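Long-range contact in transferrin binding protein B (Actinobacillus suis, PDB 3PQU), which probably binds host transferrin at the bacterial outer membrane as a surface lipoprotein of the iron-acquisition receptor: residues A[44-58]-A[141-155]. Residues are numbered along the deposited sequence; the frame is centred on the assembly and turned at random. Where two conformers were deposited one is given.
Sequences VEAKIPRRNRALFDK and VPYIFKNGIDGYIYY
Asn52 OD1 is gripped by two backbone amides, Phe145 N at 2.9 Å and Ala54 N at 3.0 Å, which reach it from opposite faces of the carboxamide. The bond from Ala54 closes an Asx turn, while Asn52 ND2 gives an almost straight bond (175°) to Tyr143 O. With CG anti to the backbone N (chi1 -176°), the flat end of Asn52 thus lies along the 143-145 backbone. Arg53 N adds a bond to Phe145 O, and Phe145 CE2 lies over the centre of one face of the Arg53 guanidinium, the ring and guanidinium planes 43° apart. Beyond the turn, Lys58 lays its extended chain over one face of the Tyr143 ring, a CH-pi contact with CG 3.8 Å from the centroid.

Arg50, bent at chi2 and chi3, turns its guanidinium edge to the loop, where NH1 donates to Ile149 O at 2.9 Å. Asp150 OD2 lies over one guanidinium face, 3.6 Å from Arg50 NE, so this salt bridge rests on charge alone; OD1 of the carboxylate pairs with Lys97. A water joins OD2 to Ile48 O and Gly151 N. From here Ile48 N to Gly151 O (2.9 Å) leads into regular pairing: Ala46 with Ile153 and Val44 with Tyr155 form hydrogen-bonded pairs, and Val44 CG2 packs on Tyr155 CE2. Strands 43-47 and 150-157 are thereby antiparallel neighbours in the five-stranded sheet of the N-lobe handle domain.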
ATOM      1  N   VAL A  44       1.555  -8.620  -4.244  1.00 18.01           N
ATOM      2  CA  VAL A  44       2.642  -9.355  -4.922  1.00 16.43           C
ATOM      3  C   VAL A  44       2.132 -10.756  -5.350  1.00 18.91           C
ATOM      4  O   VAL A  44       1.351 -11.365  -4.623  1.00 22.27           O
ATOM      5  CB  VAL A  44       3.846  -9.552  -3.967  1.00 19.24           C
ATOM      6  CG1 VAL A  44       4.962 -10.301  -4.677  1.00 17.46           C
ATOM      7  CG2 VAL A  44       4.354  -8.190  -3.371  1.00 16.62           C
ATOM      8  N   GLU A  45       2.566 -11.259  -6.506  1.00 16.29           N
ATOM      9  CA  GLU A  45       2.210 -12.619  -6.933  1.00 19.22           C
ATOM     10  C   GLU A  45       3.419 -13.335  -7.549  1.00 25.04           C
ATOM     11  O   GLU A  45       4.342 -12.691  -8.052  1.00 19.12           O
ATOM     12  CB  GLU A  45       1.064 -12.597  -7.964  1.00 20.55           C
ATOM     13  CG  GLU A  45       1.520 -12.079  -9.350  1.00 22.19           C
ATOM     14  CD  GLU A  45       0.401 -11.999 -10.398  1.00 36.63           C
ATOM     15  OE1 GLU A  45       0.729 -11.912 -11.605  1.00 28.80           O
ATOM     16  OE2 GLU A  45      -0.802 -11.998 -10.035  1.00 24.74           O
ATOM     17  N   ALA A  46       3.408 -14.669  -7.516  1.00 21.25           N
ATOM     18  CA  ALA A  46       4.392 -15.466  -8.252  1.00 14.31           C
ATOM     19  C   ALA A  46       3.739 -16.722  -8.813  1.00 19.83           C
ATOM     20  O   ALA A  46       2.928 -17.364  -8.163  1.00 14.33           O
ATOM     21  CB  ALA A  46       5.570 -15.854  -7.369  1.00 12.24           C
ATOM     22  N   LYS A  47       4.133 -17.066 -10.022  1.00 13.99           N
ATOM     23  CA  LYS A  47       3.670 -18.275 -10.686  0.60 22.77           C
ATOM     24  C   LYS A  47       4.195 -19.531  -9.987  1.00 13.72           C
ATOM     25  O   LYS A  47       5.331 -19.563  -9.525  1.00 17.49           O
ATOM     26  CB  LYS A  47       4.145 -18.248 -12.143  0.60 22.67           C
ATOM     27  CG  LYS A  47       3.662 -19.403 -13.009  0.60 21.94           C
ATOM     28  CD  LYS A  47       3.829 -19.030 -14.478  0.60 46.99           C
ATOM     29  CE  LYS A  47       3.097 -19.980 -15.410  0.60 53.22           C
ATOM     30  NZ  LYS A  47       3.061 -19.417 -16.790  0.60 51.62           N
ATOM     31  N   ILE A  48       3.369 -20.565  -9.924  1.00 17.70           N
ATOM     32  CA  ILE A  48       3.785 -21.856  -9.348  1.00 14.85           C
ATOM     33  C   ILE A  48       4.716 -22.563 -10.340  1.00 10.72           C
ATOM     34  O   ILE A  48       4.317 -22.804 -11.481  1.00 17.80           O
ATOM     35  CB  ILE A  48       2.526 -22.755  -9.025  1.00 19.50           C
ATOM     36  CG1 ILE A  48       1.644 -22.092  -7.939  1.00 11.15           C
ATOM     37  CG2 ILE A  48       2.941 -24.164  -8.565  1.00  9.45           C
ATOM     38  CD1 ILE A  48       0.261 -22.814  -7.685  1.00 11.34           C
ATOM     39  N   PRO A  49       5.967 -22.873  -9.932  1.00 23.26           N
ATOM     40  CA  PRO A  49       6.913 -23.498 -10.882  1.00 24.82           C
ATOM     41  C   PRO A  49       6.509 -24.910 -11.302  1.00 12.65           C
ATOM     42  O   PRO A  49       5.957 -25.672 -10.489  1.00 14.17           O
ATOM     43  CB  PRO A  49       8.238 -23.536 -10.094  1.00 29.86           C
ATOM     44  CG  PRO A  49       8.134 -22.384  -9.132  1.00 20.90           C
ATOM     45  CD  PRO A  49       6.658 -22.398  -8.713  1.00 14.64           C
ATOM     46  N   ARG A  50       6.780 -25.231 -12.571  1.00 18.73           N
ATOM     47  CA  ARG A  50       6.400 -26.496 -13.220  1.00 14.50           C
ATOM     48  C   ARG A  50       7.602 -26.920 -14.039  1.00 19.76           C
ATOM     49  O   ARG A  50       8.134 -26.120 -14.792  1.00 18.87           O
ATOM     50  CB  ARG A  50       5.216 -26.257 -14.179  1.00 18.00           C
ATOM     51  CG  ARG A  50       3.829 -26.159 -13.518  1.00 12.07           C
ATOM     52  CD  ARG A  50       2.921 -25.147 -14.211  1.00 20.22           C
ATOM     53  NE  ARG A  50       2.579 -25.465 -15.604  1.00 19.94           N
ATOM     54  CZ  ARG A  50       1.604 -26.293 -15.968  1.00 35.61           C
ATOM     55  NH1 ARG A  50       0.870 -26.928 -15.054  1.00 24.45           N
ATOM     56  NH2 ARG A  50       1.370 -26.510 -17.250  1.00 22.96           N
ATOM     57  N   ARG A  51       8.033 -28.170 -13.914  1.00 12.94           N
ATOM     58  CA  ARG A  51       9.218 -28.616 -14.664  1.00 16.28           C
ATOM     59  C   ARG A  51       8.905 -28.796 -16.146  1.00 16.35           C
ATOM     60  O   ARG A  51       7.840 -29.281 -16.496  1.00 14.61           O
ATOM     61  CB  ARG A  51       9.776 -29.921 -14.101  1.00 16.42           C
ATOM     62  CG  ARG A  51      11.152 -30.290 -14.673  1.00 17.05           C
ATOM     63  CD  ARG A  51      11.745 -31.454 -13.914  1.00 17.86           C
ATOM     64  NE  ARG A  51      10.931 -32.667 -14.020  1.00 22.09           N
ATOM     65  CZ  ARG A  51      11.096 -33.581 -14.972  1.00 25.10           C
ATOM     66  NH1 ARG A  51      12.024 -33.401 -15.899  1.00 24.72           N
ATOM     67  NH2 ARG A  51      10.328 -34.660 -15.010  1.00 36.50           N
ATOM     68  N   ASN A  52       9.815 -28.374 -17.017  1.00 22.26           N
ATOM     69  CA  ASN A  52       9.677 -28.663 -18.436  1.00 12.62           C
ATOM     70  C   ASN A  52      10.127 -30.094 -18.642  1.00 15.67           C
ATOM     71  O   ASN A  52      11.314 -30.411 -18.482  1.00 17.96           O
ATOM     72  CB  ASN A  52      10.545 -27.729 -19.292  1.00 19.48           C
ATOM     73  CG  ASN A  52      10.337 -27.955 -20.786  1.00 22.06           C
ATOM     74  OD1 ASN A  52       9.547 -28.822 -21.183  1.00 18.86           O
ATOM     75  ND2 ASN A  52      11.044 -27.183 -21.623  1.00 20.71           N
ATOM     76  N   ARG A  53       9.189 -30.949 -19.021  1.00 15.63           N
ATOM     77  CA  ARG A  53       9.480 -32.364 -19.251  1.00 21.89           C
ATOM     78  C   ARG A  53       9.858 -32.737 -20.698  1.00 25.90           C
ATOM     79  O   ARG A  53      10.099 -33.914 -21.000  1.00 23.85           O
ATOM     80  CB  ARG A  53       8.297 -33.194 -18.736  1.00 18.39           C
ATOM     81  CG  ARG A  53       8.053 -32.915 -17.230  1.00 37.48           C
ATOM     82  CD  ARG A  53       6.649 -33.281 -16.777  1.00 40.25           C
ATOM     83  NE  ARG A  53       6.352 -34.668 -17.106  1.00 47.67           N
ATOM     84  CZ  ARG A  53       5.182 -35.255 -16.892  1.00 54.16           C
ATOM     85  NH1 ARG A  53       4.185 -34.580 -16.331  1.00 41.19           N
ATOM     86  NH2 ARG A  53       5.015 -36.523 -17.244  1.00 36.10           N
ATOM     87  N   ALA A  54       9.927 -31.740 -21.583  1.00 21.84           N
ATOM     88  CA  ALA A  54      10.209 -31.991 -23.010  1.00 22.15           C
ATOM     89  C   ALA A  54      11.592 -32.613 -23.196  1.00 33.39           C
ATOM     90  O   ALA A  54      12.498 -32.404 -22.380  1.00 24.84           O
ATOM     91  CB  ALA A  54      10.085 -30.708 -23.821  1.00 25.40           C
ATOM     92  N   LEU A  55      11.754 -33.366 -24.276  1.00 29.74           N
ATOM     93  CA  LEU A  55      13.003 -34.072 -24.545  1.00 29.08           C
ATOM     94  C   LEU A  55      13.882 -33.347 -25.573  1.00 28.33           C
ATOM     95  O   LEU A  55      15.037 -33.727 -25.776  1.00 31.54           O
ATOM     96  CB  LEU A  55      12.703 -35.493 -25.041  1.00 29.91           C
ATOM     97  CG  LEU A  55      11.735 -36.297 -24.165  1.00 51.43           C
ATOM     98  CD1 LEU A  55      11.477 -37.658 -24.779  1.00 62.23           C
ATOM     99  CD2 LEU A  55      12.277 -36.441 -22.754  1.00 50.73           C
ATOM    100  N   PHE A  56      13.328 -32.315 -26.210  1.00 24.34           N
ATOM    101  CA  PHE A  56      14.037 -31.582 -27.257  1.00 36.93           C
ATOM    102  C   PHE A  56      14.029 -30.102 -26.953  1.00 37.24           C
ATOM    103  O   PHE A  56      13.132 -29.619 -26.258  1.00 22.01           O
ATOM    104  CB  PHE A  56      13.383 -31.831 -28.622  1.00 40.39           C
ATOM    105  CG  PHE A  56      13.396 -33.270 -29.036  1.00 54.26           C
ATOM    106  CD1 PHE A  56      14.471 -33.792 -29.738  1.00 61.38           C
ATOM    107  CD2 PHE A  56      12.343 -34.107 -28.708  1.00 57.29           C
ATOM    108  CE1 PHE A  56      14.493 -35.125 -30.114  1.00 68.67           C
ATOM    109  CE2 PHE A  56      12.360 -35.441 -29.082  1.00 72.73           C
ATOM    110  CZ  PHE A  56      13.436 -35.950 -29.785  1.00 71.33           C
ATOM    111  N   ASP A  57      15.028 -29.385 -27.465  1.00 28.77           N
ATOM    112  CA  ASP A  57      15.050 -27.934 -27.320  1.00 27.18           C
ATOM    113  C   ASP A  57      14.358 -27.278 -28.516  1.00 21.21           C
ATOM    114  O   ASP A  57      13.955 -27.964 -29.453  1.00 31.28           O
ATOM    115  CB  ASP A  57      16.475 -27.410 -27.108  1.00 33.57           C
ATOM    116  CG  ASP A  57      17.376 -27.597 -28.323  1.00 28.54           C
ATOM    117  OD1 ASP A  57      16.878 -27.842 -29.450  1.00 28.41           O
ATOM    118  OD2 ASP A  57      18.611 -27.487 -28.133  1.00 29.50           O
ATOM    119  N   LYS A  58      14.216 -25.960 -28.470  1.00 32.92           N
ATOM    120  CA  LYS A  58      13.476 -25.232 -29.490  1.00 31.94           C
ATOM    121  C   LYS A  58      14.068 -25.411 -30.908  1.00 44.99           C
ATOM    122  O   LYS A  58      13.348 -25.322 -31.899  1.00 42.70           O
ATOM    123  CB  LYS A  58      13.376 -23.747 -29.095  1.00 46.39           C
ATOM    124  CG  LYS A  58      12.501 -22.901 -30.008  1.00 59.71           C
ATOM    125  CD  LYS A  58      12.371 -21.480 -29.476  1.00 68.97           C
ATOM    126  CE  LYS A  58      11.454 -20.639 -30.360  1.00 71.66           C
ATOM    127  NZ  LYS A  58      11.301 -19.253 -29.834  1.00 74.19           N
ATOM    128  N   VAL A 141       8.212 -29.792 -33.451  1.00 64.62           N
ATOM    129  CA  VAL A 141       8.774 -30.631 -32.397  1.00 62.64           C
ATOM    130  C   VAL A 141       8.476 -29.983 -31.041  1.00 45.91           C
ATOM    131  O   VAL A 141       8.551 -28.755 -30.912  1.00 43.38           O
ATOM    132  CB  VAL A 141      10.291 -30.920 -32.631  1.00 56.21           C
ATOM    133  CG1 VAL A 141      10.854 -30.031 -33.731  1.00 62.46           C
ATOM    134  CG2 VAL A 141      11.092 -30.787 -31.357  1.00 38.61           C
ATOM    135  N   PRO A 142       8.084 -30.797 -30.041  1.00 41.39           N
ATOM    136  CA  PRO A 142       7.653 -30.295 -28.722  1.00 41.51           C
ATOM    137  C   PRO A 142       8.850 -29.982 -27.837  1.00 33.94           C
ATOM    138  O   PRO A 142       9.562 -30.912 -27.442  1.00 31.98           O
ATOM    139  CB  PRO A 142       6.895 -31.488 -28.114  1.00 38.67           C
ATOM    140  CG  PRO A 142       6.898 -32.578 -29.168  1.00 46.66           C
ATOM    141  CD  PRO A 142       8.028 -32.263 -30.100  1.00 43.80           C
ATOM    142  N   TYR A 143       9.071 -28.708 -27.530  1.00 32.32           N
ATOM    143  CA  TYR A 143      10.216 -28.308 -26.709  1.00 36.86           C
ATOM    144  C   TYR A 143       9.776 -27.764 -25.347  1.00 21.67           C
ATOM    145  O   TYR A 143      10.590 -27.446 -24.461  1.00 24.43           O
ATOM    146  CB  TYR A 143      11.085 -27.295 -27.461  1.00 34.72           C
ATOM    147  CG  TYR A 143      10.413 -25.967 -27.762  1.00 33.69           C
ATOM    148  CD1 TYR A 143      10.649 -24.869 -26.967  1.00 27.45           C
ATOM    149  CD2 TYR A 143       9.566 -25.812 -28.854  1.00 36.62           C
ATOM    150  CE1 TYR A 143      10.070 -23.652 -27.228  1.00 40.06           C
ATOM    151  CE2 TYR A 143       8.969 -24.589 -29.121  1.00 30.83           C
ATOM    152  CZ  TYR A 143       9.233 -23.517 -28.306  1.00 33.10           C
ATOM    153  OH  TYR A 143       8.657 -22.297 -28.547  1.00 56.12           O
ATOM    154  N   ILE A 144       8.472 -27.658 -25.169  1.00 23.36           N
ATOM    155  CA  ILE A 144       7.920 -27.354 -23.853  1.00 26.63           C
ATOM    156  C   ILE A 144       6.771 -28.317 -23.550  1.00 26.21           C
ATOM    157  O   ILE A 144       5.839 -28.482 -24.347  1.00 22.01           O
ATOM    158  CB  ILE A 144       7.437 -25.896 -23.744  1.00 36.47           C
ATOM    159  CG1 ILE A 144       8.605 -24.929 -23.914  1.00 33.78           C
ATOM    160  CG2 ILE A 144       6.753 -25.639 -22.389  1.00 31.64           C
ATOM    161  CD1 ILE A 144       8.256 -23.508 -23.550  1.00 30.31           C
ATOM    162  N   PHE A 145       6.871 -28.983 -22.408  1.00 20.64           N
ATOM    163  CA  PHE A 145       5.801 -29.834 -21.925  1.00 26.69           C
ATOM    164  C   PHE A 145       5.708 -29.760 -20.420  1.00 28.24           C
ATOM    165  O   PHE A 145       6.572 -30.285 -19.724  1.00 21.57           O
ATOM    166  CB  PHE A 145       6.005 -31.289 -22.344  1.00 33.73           C
ATOM    167  CG  PHE A 145       4.993 -32.224 -21.738  1.00 37.64           C
ATOM    168  CD1 PHE A 145       3.652 -31.864 -21.676  1.00 32.95           C
ATOM    169  CD2 PHE A 145       5.376 -33.451 -21.222  1.00 49.72           C
ATOM    170  CE1 PHE A 145       2.707 -32.711 -21.107  1.00 35.82           C
ATOM    171  CE2 PHE A 145       4.436 -34.309 -20.649  1.00 45.02           C
ATOM    172  CZ  PHE A 145       3.103 -33.941 -20.594  1.00 39.41           C
ATOM    173  N   LYS A 146       4.662 -29.092 -19.935  1.00 24.09           N
ATOM    174  CA  LYS A 146       4.404 -28.950 -18.506  1.00 20.15           C
ATOM    175  C   LYS A 146       2.959 -29.386 -18.242  1.00 26.47           C
ATOM    176  O   LYS A 146       2.090 -29.239 -19.102  1.00 21.48           O
ATOM    177  CB  LYS A 146       4.637 -27.504 -18.060  1.00 19.53           C
ATOM    178  CG  LYS A 146       6.070 -26.976 -18.325  1.00 20.31           C
ATOM    179  CD  LYS A 146       6.205 -25.485 -17.949  1.00 19.86           C
ATOM    180  CE  LYS A 146       7.667 -25.036 -17.921  1.00 26.43           C
ATOM    181  NZ  LYS A 146       7.785 -23.578 -17.639  1.00 34.83           N
ATOM    182  N   ASN A 147       2.708 -29.940 -17.065  1.00 22.94           N
ATOM    183  CA  ASN A 147       1.384 -30.464 -16.759  1.00 22.33           C
ATOM    184  C   ASN A 147       1.086 -30.474 -15.275  1.00 15.66           C
ATOM    185  O   ASN A 147       1.996 -30.344 -14.462  1.00 20.11           O
ATOM    186  CB  ASN A 147       1.194 -31.866 -17.348  1.00 26.06           C
ATOM    187  CG  ASN A 147      -0.282 -32.243 -17.462  1.00 26.51           C
ATOM    188  OD1 ASN A 147      -1.151 -31.376 -17.450  1.00 28.78           O
ATOM    189  ND2 ASN A 147      -0.561 -33.531 -17.554  1.00 25.01           N
ATOM    190  N   GLY A 148      -0.194 -30.582 -14.912  1.00 14.61           N
ATOM    191  CA  GLY A 148      -0.574 -30.538 -13.513  1.00 13.34           C
ATOM    192  C   GLY A 148      -1.014 -29.149 -13.047  1.00 20.59           C
ATOM    193  O   GLY A 148      -1.537 -28.358 -13.833  1.00 15.98           O
ATOM    194  N   ILE A 149      -0.831 -28.859 -11.761  1.00 16.26           N
ATOM    195  CA  ILE A 149      -1.270 -27.561 -11.203  1.00 21.48           C
ATOM    196  C   ILE A 149      -0.666 -26.380 -11.956  1.00 16.70           C
ATOM    197  O   ILE A 149       0.525 -26.372 -12.255  1.00 15.80           O
ATOM    198  CB  ILE A 149      -0.981 -27.458  -9.686  1.00 22.09           C
ATOM    199  CG1 ILE A 149      -1.962 -28.352  -8.911  1.00 25.46           C
ATOM    200  CG2 ILE A 149      -1.066 -25.990  -9.151  1.00 15.99           C
ATOM    201  CD1 ILE A 149      -1.634 -28.446  -7.426  1.00 29.07           C
ATOM    202  N   ASP A 150      -1.504 -25.405 -12.291  1.00 21.02           N
ATOM    203  CA  ASP A 150      -1.040 -24.173 -12.920  1.00 20.12           C
ATOM    204  C   ASP A 150      -1.713 -23.018 -12.228  1.00 15.25           C
ATOM    205  O   ASP A 150      -2.941 -22.965 -12.186  1.00 13.27           O
ATOM    206  CB  ASP A 150      -1.421 -24.126 -14.409  1.00 22.77           C
ATOM    207  CG  ASP A 150      -0.772 -22.955 -15.128  1.00 31.11           C
ATOM    208  OD1 ASP A 150      -1.430 -22.285 -15.952  1.00 30.36           O
ATOM    209  OD2 ASP A 150       0.408 -22.699 -14.849  1.00 32.64           O
ATOM    210  N   GLY A 151      -0.930 -22.090 -11.678  1.00 12.12           N
ATOM    211  CA  GLY A 151      -1.541 -20.978 -10.970  1.00 21.89           C
ATOM    212  C   GLY A 151      -0.532 -20.097 -10.280  1.00 18.31           C
ATOM    213  O   GLY A 151       0.632 -20.080 -10.683  1.00 16.55           O
ATOM    214  N   TYR A 152      -0.973 -19.406  -9.225  1.00 13.61           N
ATOM    215  CA  TYR A 152      -0.186 -18.353  -8.593  1.00 13.85           C
ATOM    216  C   TYR A 152      -0.323 -18.361  -7.080  1.00 13.46           C
ATOM    217  O   TYR A 152      -1.362 -18.746  -6.534  1.00 12.34           O
ATOM    218  CB  TYR A 152      -0.659 -16.999  -9.115  1.00 18.27           C
ATOM    219  CG  TYR A 152      -0.585 -16.862 -10.610  1.00 16.95           C
ATOM    220  CD1 TYR A 152       0.472 -16.194 -11.221  1.00 29.47           C
ATOM    221  CD2 TYR A 152      -1.564 -17.426 -11.420  1.00 22.26           C
ATOM    222  CE1 TYR A 152       0.543 -16.075 -12.618  1.00 23.17           C
ATOM    223  CE2 TYR A 152      -1.503 -17.319 -12.805  1.00 28.30           C
ATOM    224  CZ  TYR A 152      -0.450 -16.647 -13.395  1.00 33.10           C
ATOM    225  OH  TYR A 152      -0.407 -16.556 -14.766  1.00 45.28           O
ATOM    226  N   ILE A 153       0.731 -17.932  -6.406  1.00 14.19           N
ATOM    227  CA  ILE A 153       0.660 -17.623  -4.976  1.00 11.14           C
ATOM    228  C   ILE A 153       0.658 -16.098  -4.909  1.00 21.58           C
ATOM    229  O   ILE A 153       1.395 -15.455  -5.648  1.00 15.37           O
ATOM    230  CB  ILE A 153       1.880 -18.163  -4.246  1.00 13.14           C
ATOM    231  CG1 ILE A 153       2.033 -19.689  -4.501  1.00 11.51           C
ATOM    232  CG2 ILE A 153       1.809 -17.827  -2.754  1.00  8.10           C
ATOM    233  CD1 ILE A 153       0.806 -20.556  -4.112  1.00 11.00           C
ATOM    234  N   TYR A 154      -0.159 -15.500  -4.053  1.00 18.19           N
ATOM    235  CA  TYR A 154      -0.215 -14.043  -4.046  1.00 12.99           C
ATOM    236  C   TYR A 154      -0.745 -13.484  -2.734  1.00 14.22           C
ATOM    237  O   TYR A 154      -1.312 -14.209  -1.917  1.00 20.01           O
ATOM    238  CB  TYR A 154      -1.111 -13.547  -5.192  1.00 11.54           C
ATOM    239  CG  TYR A 154      -2.597 -13.636  -4.842  1.00  9.68           C
ATOM    240  CD1 TYR A 154      -3.319 -12.498  -4.446  1.00 10.95           C
ATOM    241  CD2 TYR A 154      -3.257 -14.850  -4.847  1.00  6.78           C
ATOM    242  CE1 TYR A 154      -4.673 -12.583  -4.108  1.00 16.06           C
ATOM    243  CE2 TYR A 154      -4.614 -14.948  -4.506  1.00 13.34           C
ATOM    244  CZ  TYR A 154      -5.303 -13.810  -4.131  1.00 23.02           C
ATOM    245  OH  TYR A 154      -6.630 -13.900  -3.797  1.00 18.70           O
ATOM    246  N   TYR A 155      -0.575 -12.179  -2.566  1.00 11.52           N
ATOM    247  CA  TYR A 155      -1.418 -11.422  -1.655  1.00  7.34           C
ATOM    248  C   TYR A 155      -1.771 -10.103  -2.322  1.00 15.26           C
ATOM    249  O   TYR A 155      -1.027  -9.593  -3.161  1.00 16.38           O
ATOM    250  CB  TYR A 155      -0.739 -11.195  -0.265  1.00  8.12           C
ATOM    251  CG  TYR A 155       0.279 -10.056  -0.215  1.00 17.94           C
ATOM    252  CD1 TYR A 155      -0.122  -8.746   0.042  1.00 19.34           C
ATOM    253  CD2 TYR A 155       1.640 -10.298  -0.411  1.00 20.69           C
ATOM    254  CE1 TYR A 155       0.814  -7.699   0.093  1.00 16.38           C
ATOM    255  CE2 TYR A 155       2.575  -9.263  -0.371  1.00 18.25           C
ATOM    256  CZ  TYR A 155       2.152  -7.960  -0.118  1.00 25.01           C
ATOM    257  OH  TYR A 155       3.072  -6.922  -0.058  1.00 22.79           O
TER
HETATM  258  O   HOH W   1       1.799 -22.248 -12.589  1.00 21.20           O
HETATM  259  O   HOH W   2       7.293 -23.283 -14.787  1.00 47.03           O
HETATM  260  O   HOH W   3       5.397 -30.219 -15.304  1.00 18.35           O
HETATM  261  O   HOH W   4       3.967 -32.513 -14.693  1.00 33.84           O
HETATM  262  O   HOH W   5       1.423 -35.589 -16.756  1.00 41.45           O
HETATM  263  O   HOH W   6       9.720 -33.803 -26.057  1.00 37.07           O